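Local coordinates for protein similar to hydroxylamine oxidoreductase (Kuenenia stuttgartiensis, PDB 6H5L) that probably acts as a multiheme oxidoreductase of the hydroxylamine oxidoreductase family, as part of a 60-heme reductase complex from an anammox bacterium, at residues G300-G305 with I332-E337; K364-F369 with G474-Q479; K468-K473 with W484-A489. All coordinates share one frame; numbering follows the deposited sequence.

All three contacts are buried, and all three gather round one heme c, a worked example of distant parts of a chain meeting round a large cofactor. Contact 1 joins two irregular loop segments at the propionate side, where backbone N-H groups meet a carboxylate and an isoleucine packs on an indole. Contact 2 joins helix 356-389 to the end of helix 455-476 and includes an iron ligand, so its chemistry is aliphatic packing beside metal coordination. Contact 3 uses helix 455-476 again, now against helix 480-513, and its close approach is between two glycines. Contacts 2 and 3, with centres about 10 Å apart, also touch the second subunit, whereas contact 1 is touched by no other protein chain.

Contact 1: G300-G305 with I332-E337; sequences GIWRMG and IDIYSE. With HEC (heme c), chain I.
Ile334 lies over the indole of Trp302 in the propionate-binding loop of a c-type heme, a CH-pi contact between two segments without regular secondary structure. Its CD1 stands 3.5 Å from the centroid of the Trp302 six-membered ring, 12° off the ring normal, and CG1 follows over the benzo side near CZ2. The bend at Ile334 chi2 (-53°) turns the methyl end over the ring centre, and the side chain runs across the indole at about a right angle. The same CD1 also touches Ile301, whose CG2 is 3.8 Å from Ile334 CD1; at chi1 -60° Ile301 CG1 stands beside the backbone N and CG2 is anti to it, so that CG2 faces Ile334 while CG1 lies toward the heme propionate. Ile332 contributes differently, setting its CD1 against the carbonyl oxygen of Ile301.

The indole NE1 is satisfied by Asp367 on helix 356-389, which would help to fix the turn of the ring. With an alanine in place of Trp302, Ile334 CD1 would probably lose the flat surface beneath it and Asp367 would be left without its indole donor. Next along the loop, Arg303 reaches a propionate of another heme through NE and the carbonyls of Val166 and Gly167 through its terminal nitrogens. On the other segment, Ser336 caps helix 337-350, closing a type I turn from Asp333. The loop itself grips a propionate oxygen with two consecutive amides: Ile301 N lies 2.9 Å from heme O2D, and Trp302 N makes the straighter bond to heme O2D, at 2.7 Å.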
# COMPACT_ATOMS: atom_id res chain seq x y z
N GLY A 300 11.10 -46.23 -14.85
CA GLY A 300 12.46 -46.49 -15.31
C GLY A 300 12.52 -47.60 -16.34
O GLY A 300 11.83 -48.62 -16.23
N ILE A 301 13.36 -47.39 -17.35
CA ILE A 301 13.56 -48.35 -18.44
C ILE A 301 15.01 -48.79 -18.56
O ILE A 301 15.30 -50.00 -18.56
CB ILE A 301 13.06 -47.79 -19.80
CG1 ILE A 301 11.55 -47.44 -19.73
CG2 ILE A 301 13.35 -48.75 -20.93
CD1 ILE A 301 11.02 -46.75 -20.97
N TRP A 302 15.90 -47.83 -18.68
CA TRP A 302 17.35 -48.10 -18.80
C TRP A 302 17.95 -48.07 -17.40
O TRP A 302 19.12 -48.15 -17.31
CB TRP A 302 18.04 -47.06 -19.68
CG TRP A 302 17.81 -47.18 -21.14
CD1 TRP A 302 16.97 -46.42 -21.89
CD2 TRP A 302 18.43 -48.09 -22.06
NE1 TRP A 302 17.03 -46.78 -23.19
CE2 TRP A 302 17.91 -47.81 -23.33
CE3 TRP A 302 19.38 -49.10 -21.94
CZ2 TRP A 302 18.30 -48.51 -24.47
CZ3 TRP A 302 19.76 -49.79 -23.06
CH2 TRP A 302 19.22 -49.50 -24.30
N ARG A 303 17.10 -48.15 -16.40
CA ARG A 303 17.33 -47.94 -14.96
C ARG A 303 18.66 -47.27 -14.67
O ARG A 303 18.71 -46.10 -14.79
CB ARG A 303 17.20 -49.30 -14.29
CG ARG A 303 15.95 -50.05 -14.69
CD ARG A 303 14.65 -49.52 -14.15
NE ARG A 303 14.71 -49.32 -12.73
CZ ARG A 303 14.26 -50.13 -11.80
NH1 ARG A 303 13.74 -51.29 -12.10
NH2 ARG A 303 14.33 -49.77 -10.55
N MET A 304 19.75 -47.98 -14.48
CA MET A 304 20.97 -47.31 -14.09
C MET A 304 21.92 -47.07 -15.25
O MET A 304 22.82 -46.24 -15.14
CB MET A 304 21.69 -48.10 -12.98
CG MET A 304 22.79 -47.30 -12.26
SD MET A 304 23.49 -48.12 -10.82
CE MET A 304 24.74 -46.94 -10.32
N GLY A 305 21.70 -47.74 -16.38
CA GLY A 305 22.63 -47.71 -17.48
C GLY A 305 23.67 -48.81 -17.44
O GLY A 305 24.54 -48.85 -18.31
N ILE A 332 17.50 -56.20 -20.03
CA ILE A 332 16.31 -55.39 -20.22
C ILE A 332 15.87 -55.48 -21.68
O ILE A 332 16.67 -55.28 -22.60
CB ILE A 332 16.58 -53.93 -19.82
CG1 ILE A 332 17.11 -53.85 -18.39
CG2 ILE A 332 15.32 -53.09 -19.96
CD1 ILE A 332 17.50 -52.45 -17.96
N ASP A 333 14.59 -55.78 -21.89
CA ASP A 333 14.00 -55.77 -23.23
C ASP A 333 13.43 -54.38 -23.47
O ASP A 333 12.35 -54.04 -22.97
CB ASP A 333 12.93 -56.86 -23.36
CG ASP A 333 12.48 -57.06 -24.79
OD1 ASP A 333 13.01 -56.37 -25.69
OD2 ASP A 333 11.60 -57.91 -25.02
N ILE A 334 14.16 -53.57 -24.23
CA ILE A 334 13.76 -52.18 -24.45
C ILE A 334 12.42 -52.11 -25.16
O ILE A 334 11.60 -51.21 -24.89
CB ILE A 334 14.86 -51.44 -25.24
CG1 ILE A 334 16.12 -51.30 -24.38
CG2 ILE A 334 14.38 -50.07 -25.70
CD1 ILE A 334 15.86 -50.69 -23.02
N TYR A 335 12.15 -53.05 -26.06
CA TYR A 335 10.94 -53.02 -26.88
C TYR A 335 9.91 -54.05 -26.42
O TYR A 335 9.12 -54.55 -27.23
CB TYR A 335 11.30 -53.23 -28.35
CG TYR A 335 12.24 -52.17 -28.87
CD1 TYR A 335 11.82 -50.86 -29.05
CD2 TYR A 335 13.57 -52.48 -29.16
CE1 TYR A 335 12.68 -49.89 -29.52
CE2 TYR A 335 14.44 -51.51 -29.63
CZ TYR A 335 13.99 -50.21 -29.80
OH TYR A 335 14.85 -49.24 -30.27
N SER A 336 9.90 -54.37 -25.13
CA SER A 336 8.84 -55.20 -24.58
C SER A 336 7.55 -54.39 -24.46
O SER A 336 7.55 -53.16 -24.50
CB SER A 336 9.23 -55.75 -23.21
OG SER A 336 9.30 -54.71 -22.25
N GLU A 337 6.43 -55.10 -24.33
CA GLU A 337 5.15 -54.44 -24.14
C GLU A 337 5.17 -53.54 -22.90
O GLU A 337 4.57 -52.46 -22.90
CB GLU A 337 4.02 -55.47 -24.02
CG GLU A 337 3.49 -55.97 -25.35
CD GLU A 337 2.30 -56.90 -25.18
OE1 GLU A 337 2.23 -57.59 -24.14
OE2 GLU A 337 1.43 -56.92 -26.07
FE HEC I . 15.66 -38.08 -14.76
CHA HEC I . 16.50 -41.08 -16.05
CHB HEC I . 17.30 -38.84 -11.81
CHC HEC I . 15.08 -34.91 -13.56
CHD HEC I . 13.46 -37.46 -17.35
NA HEC I . 16.79 -39.62 -14.09
C1A HEC I . 16.84 -40.84 -14.73
C2A HEC I . 17.31 -41.82 -13.78
C3A HEC I . 17.52 -41.21 -12.61
C4A HEC I . 17.20 -39.81 -12.78
CMA HEC I . 18.03 -41.87 -11.31
CAA HEC I . 17.51 -43.32 -14.06
CBA HEC I . 16.20 -44.05 -13.81
CGA HEC I . 15.47 -44.20 -15.12
O1A HEC I . 14.37 -43.61 -15.26
O2A HEC I . 15.99 -44.90 -16.02
NB HEC I . 16.06 -37.08 -12.98
C1B HEC I . 16.85 -37.55 -11.95
C2B HEC I . 17.12 -36.45 -11.05
C3B HEC I . 16.51 -35.37 -11.52
C4B HEC I . 15.83 -35.74 -12.75
CMB HEC I . 17.94 -36.55 -9.75
CAB HEC I . 16.51 -33.96 -10.89
CBB HEC I . 17.93 -33.34 -10.88
NC HEC I . 14.45 -36.50 -15.32
C1C HEC I . 14.43 -35.25 -14.72
C2C HEC I . 13.77 -34.33 -15.63
C3C HEC I . 13.19 -35.07 -16.58
C4C HEC I . 13.69 -36.42 -16.47
CMC HEC I . 13.35 -32.90 -15.25
CAC HEC I . 12.28 -34.54 -17.72
CBC HEC I . 13.10 -33.67 -18.70
ND HEC I . 15.06 -39.12 -16.44
C1D HEC I . 14.17 -38.64 -17.41
C2D HEC I . 14.10 -39.61 -18.48
C3D HEC I . 15.05 -40.74 -18.07
C4D HEC I . 15.60 -40.35 -16.79
CMD HEC I . 13.25 -39.53 -19.77
CAD HEC I . 15.35 -42.03 -18.86
CBD HEC I . 14.21 -43.01 -18.60
CGD HEC I . 14.47 -44.32 -19.29
O1D HEC I . 14.23 -44.41 -20.52
O2D HEC I . 14.91 -45.28 -18.60

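Contact 2: K364-F369 with G474-Q479; sequences KSLDQF and GTAHAQ. With HEC (heme c), chain I.
Aliphatic packing begins with Thr475, whose methyl CG2 presses against the backbone of helix 356-389, 3.7 Å from Leu366 CA. Leu366 answers by reaching past it with CG anti to its own backbone N (chi1 167°), which carries CD1 to 3.8 Å from Ala476 CB and lets CD2 touch the heme, 3.9 Å from heme CAD. The two methyls of this leucine thus touch the helix end and the cofactor, CD1 on Ala476 and CD2 on the heme.

A polar-aromatic contact lies beside it. Thr475 OG1 sits 3.5 Å above the plane of the Phe369 ring, over its centre; this hydroxyl is held by hydrogen bonds to Gly471 O and the hydroxyl of Ser483, so it meets the ring already paired. Phe369 also packs on Tyr194 of the second subunit.

Metal coordination comes last. Where the chain leaves helix 455-476, His477 brings NE2 to 2.0 Å from the heme iron, and its ND1 is hydrogen-bonded to Ser243, which would help fix the rotation of the imidazole. His284, the histidine of a CxxCH motif, is the other protein ligand, and together they form the bis-histidine site of a c-type heme, an arrangement usually low-spin.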
# COMPACT_ATOMS: atom_id res chain seq x y z
N LYS A 364 14.02 -41.66 -28.58
CA LYS A 364 14.58 -42.68 -29.47
C LYS A 364 16.07 -42.48 -29.68
O LYS A 364 16.80 -43.46 -29.89
CB LYS A 364 13.84 -42.67 -30.81
CG LYS A 364 12.59 -43.54 -30.81
CD LYS A 364 11.54 -43.02 -31.78
CE LYS A 364 12.04 -42.99 -33.21
NZ LYS A 364 11.00 -42.42 -34.12
N SER A 365 16.55 -41.24 -29.62
CA SER A 365 17.99 -40.99 -29.68
C SER A 365 18.67 -41.42 -28.38
O SER A 365 19.82 -41.86 -28.41
CB SER A 365 18.26 -39.52 -29.96
OG SER A 365 17.68 -39.12 -31.19
N LEU A 366 17.98 -41.28 -27.25
CA LEU A 366 18.50 -41.83 -26.00
C LEU A 366 18.69 -43.34 -26.10
O LEU A 366 19.70 -43.87 -25.63
CB LEU A 366 17.55 -41.49 -24.84
CG LEU A 366 17.78 -42.25 -23.53
CD1 LEU A 366 19.12 -41.88 -22.91
CD2 LEU A 366 16.64 -42.00 -22.55
N ASP A 367 17.73 -44.04 -26.71
CA ASP A 367 17.87 -45.47 -26.90
C ASP A 367 19.05 -45.79 -27.81
O ASP A 367 19.82 -46.72 -27.55
CB ASP A 367 16.57 -46.05 -27.48
CG ASP A 367 15.38 -45.84 -26.57
OD1 ASP A 367 15.57 -45.78 -25.34
OD2 ASP A 367 14.25 -45.74 -27.09
N GLN A 368 19.21 -45.02 -28.89
CA GLN A 368 20.31 -45.27 -29.82
C GLN A 368 21.66 -45.02 -29.16
O GLN A 368 22.62 -45.77 -29.39
CB GLN A 368 20.15 -44.41 -31.07
CG GLN A 368 18.99 -44.81 -31.95
CD GLN A 368 19.07 -46.27 -32.38
OE1 GLN A 368 18.07 -46.99 -32.35
NE2 GLN A 368 20.25 -46.71 -32.78
N PHE A 369 21.76 -43.98 -28.34
CA PHE A 369 23.00 -43.73 -27.61
C PHE A 369 23.33 -44.89 -26.68
O PHE A 369 24.49 -45.29 -26.56
CB PHE A 369 22.90 -42.42 -26.83
CG PHE A 369 24.08 -42.16 -25.94
CD1 PHE A 369 25.21 -41.51 -26.42
CD2 PHE A 369 24.07 -42.57 -24.61
CE1 PHE A 369 26.30 -41.27 -25.61
CE2 PHE A 369 25.16 -42.33 -23.79
CZ PHE A 369 26.27 -41.68 -24.29
N GLY A 474 23.44 -37.66 -19.18
CA GLY A 474 23.47 -36.44 -19.97
C GLY A 474 22.55 -36.50 -21.17
O GLY A 474 21.89 -35.51 -21.51
N THR A 475 22.48 -37.66 -21.83
CA THR A 475 21.58 -37.82 -22.96
C THR A 475 20.12 -37.84 -22.51
O THR A 475 19.26 -37.23 -23.16
CB THR A 475 21.92 -39.10 -23.73
OG1 THR A 475 23.28 -39.05 -24.17
CG2 THR A 475 21.01 -39.26 -24.94
N ALA A 476 19.83 -38.51 -21.40
CA ALA A 476 18.45 -38.62 -20.95
C ALA A 476 17.93 -37.31 -20.38
O ALA A 476 16.73 -37.03 -20.47
CB ALA A 476 18.33 -39.74 -19.91
N HIS A 477 18.80 -36.49 -19.79
CA HIS A 477 18.40 -35.24 -19.17
C HIS A 477 18.68 -34.03 -20.05
O HIS A 477 18.60 -32.89 -19.56
CB HIS A 477 19.08 -35.08 -17.81
CG HIS A 477 18.55 -36.00 -16.76
ND1 HIS A 477 19.33 -36.48 -15.73
CD2 HIS A 477 17.32 -36.54 -16.58
CE1 HIS A 477 18.61 -37.27 -14.96
NE2 HIS A 477 17.38 -37.32 -15.45
N ALA A 478 19.01 -34.24 -21.32
CA ALA A 478 19.16 -33.17 -22.31
C ALA A 478 20.27 -32.20 -21.94
O ALA A 478 20.10 -30.98 -21.96
CB ALA A 478 17.83 -32.43 -22.52
N GLN A 479 21.43 -32.75 -21.59
CA GLN A 479 22.64 -31.96 -21.34
C GLN A 479 23.70 -32.46 -22.31
O GLN A 479 24.27 -33.55 -22.12
CB GLN A 479 23.10 -32.08 -19.89
CG GLN A 479 23.64 -30.79 -19.30
CD GLN A 479 24.76 -30.19 -20.13
OE1 GLN A 479 25.69 -30.89 -20.52
NE2 GLN A 479 24.67 -28.90 -20.41
FE HEC I . 15.66 -38.08 -14.76
CHA HEC I . 16.50 -41.08 -16.05
CHB HEC I . 17.30 -38.84 -11.81
CHC HEC I . 15.08 -34.91 -13.56
CHD HEC I . 13.46 -37.46 -17.35
NA HEC I . 16.79 -39.62 -14.09
C1A HEC I . 16.84 -40.84 -14.73
C2A HEC I . 17.31 -41.82 -13.78
C3A HEC I . 17.52 -41.21 -12.61
C4A HEC I . 17.20 -39.81 -12.78
CMA HEC I . 18.03 -41.87 -11.31
CAA HEC I . 17.51 -43.32 -14.06
CBA HEC I . 16.20 -44.05 -13.81
CGA HEC I . 15.47 -44.20 -15.12
O1A HEC I . 14.37 -43.61 -15.26
O2A HEC I . 15.99 -44.90 -16.02
NB HEC I . 16.06 -37.08 -12.98
C1B HEC I . 16.85 -37.55 -11.95
C2B HEC I . 17.12 -36.45 -11.05
C3B HEC I . 16.51 -35.37 -11.52
C4B HEC I . 15.83 -35.74 -12.75
CMB HEC I . 17.94 -36.55 -9.75
CAB HEC I . 16.51 -33.96 -10.89
CBB HEC I . 17.93 -33.34 -10.88
NC HEC I . 14.45 -36.50 -15.32
C1C HEC I . 14.43 -35.25 -14.72
C2C HEC I . 13.77 -34.33 -15.63
C3C HEC I . 13.19 -35.07 -16.58
C4C HEC I . 13.69 -36.42 -16.47
CMC HEC I . 13.35 -32.90 -15.25
CAC HEC I . 12.28 -34.54 -17.72
CBC HEC I . 13.10 -33.67 -18.70
ND HEC I . 15.06 -39.12 -16.44
C1D HEC I . 14.17 -38.64 -17.41
C2D HEC I . 14.10 -39.61 -18.48
C3D HEC I . 15.05 -40.74 -18.07
C4D HEC I . 15.60 -40.35 -16.79
CMD HEC I . 13.25 -39.53 -19.77
CAD HEC I . 15.35 -42.03 -18.86
CBD HEC I . 14.21 -43.01 -18.60
CGD HEC I . 14.47 -44.32 -19.29
O1D HEC I . 14.23 -44.41 -20.52
O2D HEC I . 14.91 -45.28 -18.60

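Contact 3: K468-K473 with W484-A489; sequences KLQGYK and WWWGQA. With HEC (heme c), chain I.
Gln470 lays its side chain across Trp486, with OE1 3.4 Å from Trp486 CB and 3.6 Å from Trp486 CE3. The amide and indole planes stand 78° apart, and the two side chains cross at about a right angle. Nearer the backbone, Gln470 CB rests 3.4 Å from Trp486 O; from there the chain, extended beyond CG, carries the amide along to the indole. Its NE2 has weak hydrogen bonds to the carbonyls of Trp466 and Pro236.

Beside this pair the helices meet backbone to backbone. Gly471 CA and Gly487 CA are 3.5 Å apart, and the segment axes come within 6.6 Å while crossing at -129°, which suggests that so close a crossing is possible because neither residue has a side chain. Helix 480-513 widens here into a pi-type turn, closed by Ala489 N bonding to Trp484 O at 2.9 Å.

Away from the interface, Tyr472 OH lies 2.8 Å from heme O2A and is hydrogen-bonded to Arg303 O, while Lys473 forms a salt bridge with Asp240. Close helix crossing at paired glycines is a familiar packing arrangement, and here it joins consecutive C-terminal helices of a multiheme cytochrome beside its heme.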
# COMPACT_ATOMS: atom_id res chain seq x y z
N LYS A 468 30.02 -44.42 -19.37
CA LYS A 468 28.76 -44.81 -19.99
C LYS A 468 27.57 -44.23 -19.23
O LYS A 468 26.60 -43.77 -19.83
CB LYS A 468 28.65 -46.34 -20.07
CG LYS A 468 27.25 -46.83 -20.43
CD LYS A 468 27.28 -48.22 -21.06
CE LYS A 468 27.80 -49.27 -20.10
NZ LYS A 468 26.90 -49.47 -18.93
N LEU A 469 27.65 -44.23 -17.89
CA LEU A 469 26.53 -43.74 -17.09
C LEU A 469 26.40 -42.22 -17.15
O LEU A 469 25.28 -41.70 -17.12
CB LEU A 469 26.68 -44.20 -15.64
CG LEU A 469 26.83 -45.71 -15.42
CD1 LEU A 469 26.58 -46.07 -13.96
CD2 LEU A 469 25.90 -46.49 -16.32
N GLN A 470 27.52 -41.50 -17.25
CA GLN A 470 27.45 -40.05 -17.34
C GLN A 470 26.90 -39.60 -18.69
O GLN A 470 26.05 -38.71 -18.75
CB GLN A 470 28.83 -39.44 -17.09
CG GLN A 470 29.28 -39.53 -15.64
CD GLN A 470 30.69 -39.04 -15.42
OE1 GLN A 470 30.99 -37.86 -15.63
NE2 GLN A 470 31.57 -39.93 -14.99
N GLY A 471 27.37 -40.21 -19.78
CA GLY A 471 26.77 -39.94 -21.07
C GLY A 471 25.31 -40.37 -21.14
O GLY A 471 24.51 -39.73 -21.82
N TYR A 472 24.96 -41.44 -20.43
CA TYR A 472 23.57 -41.87 -20.36
C TYR A 472 22.70 -40.81 -19.70
O TYR A 472 21.68 -40.39 -20.25
CB TYR A 472 23.48 -43.20 -19.60
CG TYR A 472 22.12 -43.54 -19.03
CD1 TYR A 472 20.97 -43.48 -19.81
CD2 TYR A 472 21.99 -43.96 -17.71
CE1 TYR A 472 19.74 -43.81 -19.29
CE2 TYR A 472 20.76 -44.29 -17.18
CZ TYR A 472 19.64 -44.21 -17.97
OH TYR A 472 18.41 -44.55 -17.44
N LYS A 473 23.10 -40.35 -18.51
CA LYS A 473 22.31 -39.34 -17.81
C LYS A 473 22.33 -38.00 -18.53
O LYS A 473 21.32 -37.28 -18.51
CB LYS A 473 22.82 -39.19 -16.38
CG LYS A 473 22.58 -40.41 -15.51
CD LYS A 473 21.12 -40.83 -15.56
CE LYS A 473 20.84 -41.99 -14.62
NZ LYS A 473 21.08 -41.62 -13.20
N TRP A 484 28.38 -35.98 -24.23
CA TRP A 484 29.57 -36.26 -25.02
C TRP A 484 30.86 -36.20 -24.20
O TRP A 484 31.63 -37.17 -24.18
CB TRP A 484 29.67 -35.29 -26.20
CG TRP A 484 30.98 -35.41 -26.90
CD1 TRP A 484 32.08 -34.60 -26.75
CD2 TRP A 484 31.35 -36.41 -27.85
NE1 TRP A 484 33.10 -35.04 -27.55
CE2 TRP A 484 32.68 -36.15 -28.24
CE3 TRP A 484 30.69 -37.51 -28.42
CZ2 TRP A 484 33.36 -36.94 -29.16
CZ3 TRP A 484 31.36 -38.29 -29.34
CH2 TRP A 484 32.68 -38.00 -29.70
N TRP A 485 31.11 -35.08 -23.52
CA TRP A 485 32.42 -34.86 -22.91
C TRP A 485 32.58 -35.54 -21.56
O TRP A 485 33.72 -35.80 -21.15
CB TRP A 485 32.70 -33.36 -22.78
CG TRP A 485 33.19 -32.76 -24.06
CD1 TRP A 485 32.59 -31.76 -24.78
CD2 TRP A 485 34.36 -33.12 -24.79
NE1 TRP A 485 33.33 -31.48 -25.90
CE2 TRP A 485 34.43 -32.30 -25.93
CE3 TRP A 485 35.38 -34.07 -24.58
CZ2 TRP A 485 35.46 -32.40 -26.86
CZ3 TRP A 485 36.40 -34.16 -25.50
CH2 TRP A 485 36.43 -33.33 -26.63
N TRP A 486 31.49 -35.81 -20.85
CA TRP A 486 31.56 -36.66 -19.67
C TRP A 486 31.26 -38.12 -20.00
O TRP A 486 31.50 -39.00 -19.16
CB TRP A 486 30.59 -36.19 -18.58
CG TRP A 486 30.70 -34.73 -18.17
CD1 TRP A 486 31.31 -33.72 -18.85
CD2 TRP A 486 30.16 -34.14 -16.98
NE1 TRP A 486 31.19 -32.54 -18.16
CE2 TRP A 486 30.49 -32.77 -17.01
CE3 TRP A 486 29.44 -34.64 -15.89
CZ2 TRP A 486 30.12 -31.89 -15.99
CZ3 TRP A 486 29.07 -33.76 -14.88
CH2 TRP A 486 29.41 -32.40 -14.94
N GLY A 487 30.75 -38.38 -21.20
CA GLY A 487 30.27 -39.68 -21.60
C GLY A 487 31.07 -40.36 -22.69
O GLY A 487 32.06 -41.05 -22.42
N GLN A 488 30.61 -40.19 -23.94
CA GLN A 488 31.19 -40.89 -25.08
C GLN A 488 32.70 -40.67 -25.18
O GLN A 488 33.47 -41.63 -25.30
CB GLN A 488 30.50 -40.44 -26.36
CG GLN A 488 30.86 -41.25 -27.59
CD GLN A 488 30.17 -42.60 -27.63
OE1 GLN A 488 29.38 -42.93 -26.75
NE2 GLN A 488 30.45 -43.38 -28.67
N ALA A 489 33.14 -39.41 -25.16
CA ALA A 489 34.56 -39.13 -25.36
C ALA A 489 35.45 -39.79 -24.31
O ALA A 489 36.47 -40.38 -24.69
CB ALA A 489 34.79 -37.61 -25.44
FE HEC I . 15.66 -38.08 -14.76
CHA HEC I . 16.50 -41.08 -16.05
CHB HEC I . 17.30 -38.84 -11.81
CHC HEC I . 15.08 -34.91 -13.56
CHD HEC I . 13.46 -37.46 -17.35
NA HEC I . 16.79 -39.62 -14.09
C1A HEC I . 16.84 -40.84 -14.73
C2A HEC I . 17.31 -41.82 -13.78
C3A HEC I . 17.52 -41.21 -12.61
C4A HEC I . 17.20 -39.81 -12.78
CMA HEC I . 18.03 -41.87 -11.31
CAA HEC I . 17.51 -43.32 -14.06
CBA HEC I . 16.20 -44.05 -13.81
CGA HEC I . 15.47 -44.20 -15.12
O1A HEC I . 14.37 -43.61 -15.26
O2A HEC I . 15.99 -44.90 -16.02
NB HEC I . 16.06 -37.08 -12.98
C1B HEC I . 16.85 -37.55 -11.95
C2B HEC I . 17.12 -36.45 -11.05
C3B HEC I . 16.51 -35.37 -11.52
C4B HEC I . 15.83 -35.74 -12.75
CMB HEC I . 17.94 -36.55 -9.75
CAB HEC I . 16.51 -33.96 -10.89
CBB HEC I . 17.93 -33.34 -10.88
NC HEC I . 14.45 -36.50 -15.32
C1C HEC I . 14.43 -35.25 -14.72
C2C HEC I . 13.77 -34.33 -15.63
C3C HEC I . 13.19 -35.07 -16.58
C4C HEC I . 13.69 -36.42 -16.47
CMC HEC I . 13.35 -32.90 -15.25
CAC HEC I . 12.28 -34.54 -17.72
CBC HEC I . 13.10 -33.67 -18.70
ND HEC I . 15.06 -39.12 -16.44
C1D HEC I . 14.17 -38.64 -17.41
C2D HEC I . 14.10 -39.61 -18.48
C3D HEC I . 15.05 -40.74 -18.07
C4D HEC I . 15.60 -40.35 -16.79
CMD HEC I . 13.25 -39.53 -19.77
CAD HEC I . 15.35 -42.03 -18.86
CBD HEC I . 14.21 -43.01 -18.60
CGD HEC I . 14.47 -44.32 -19.29
O1D HEC I . 14.23 -44.41 -20.52
O2D HEC I . 14.91 -45.28 -18.60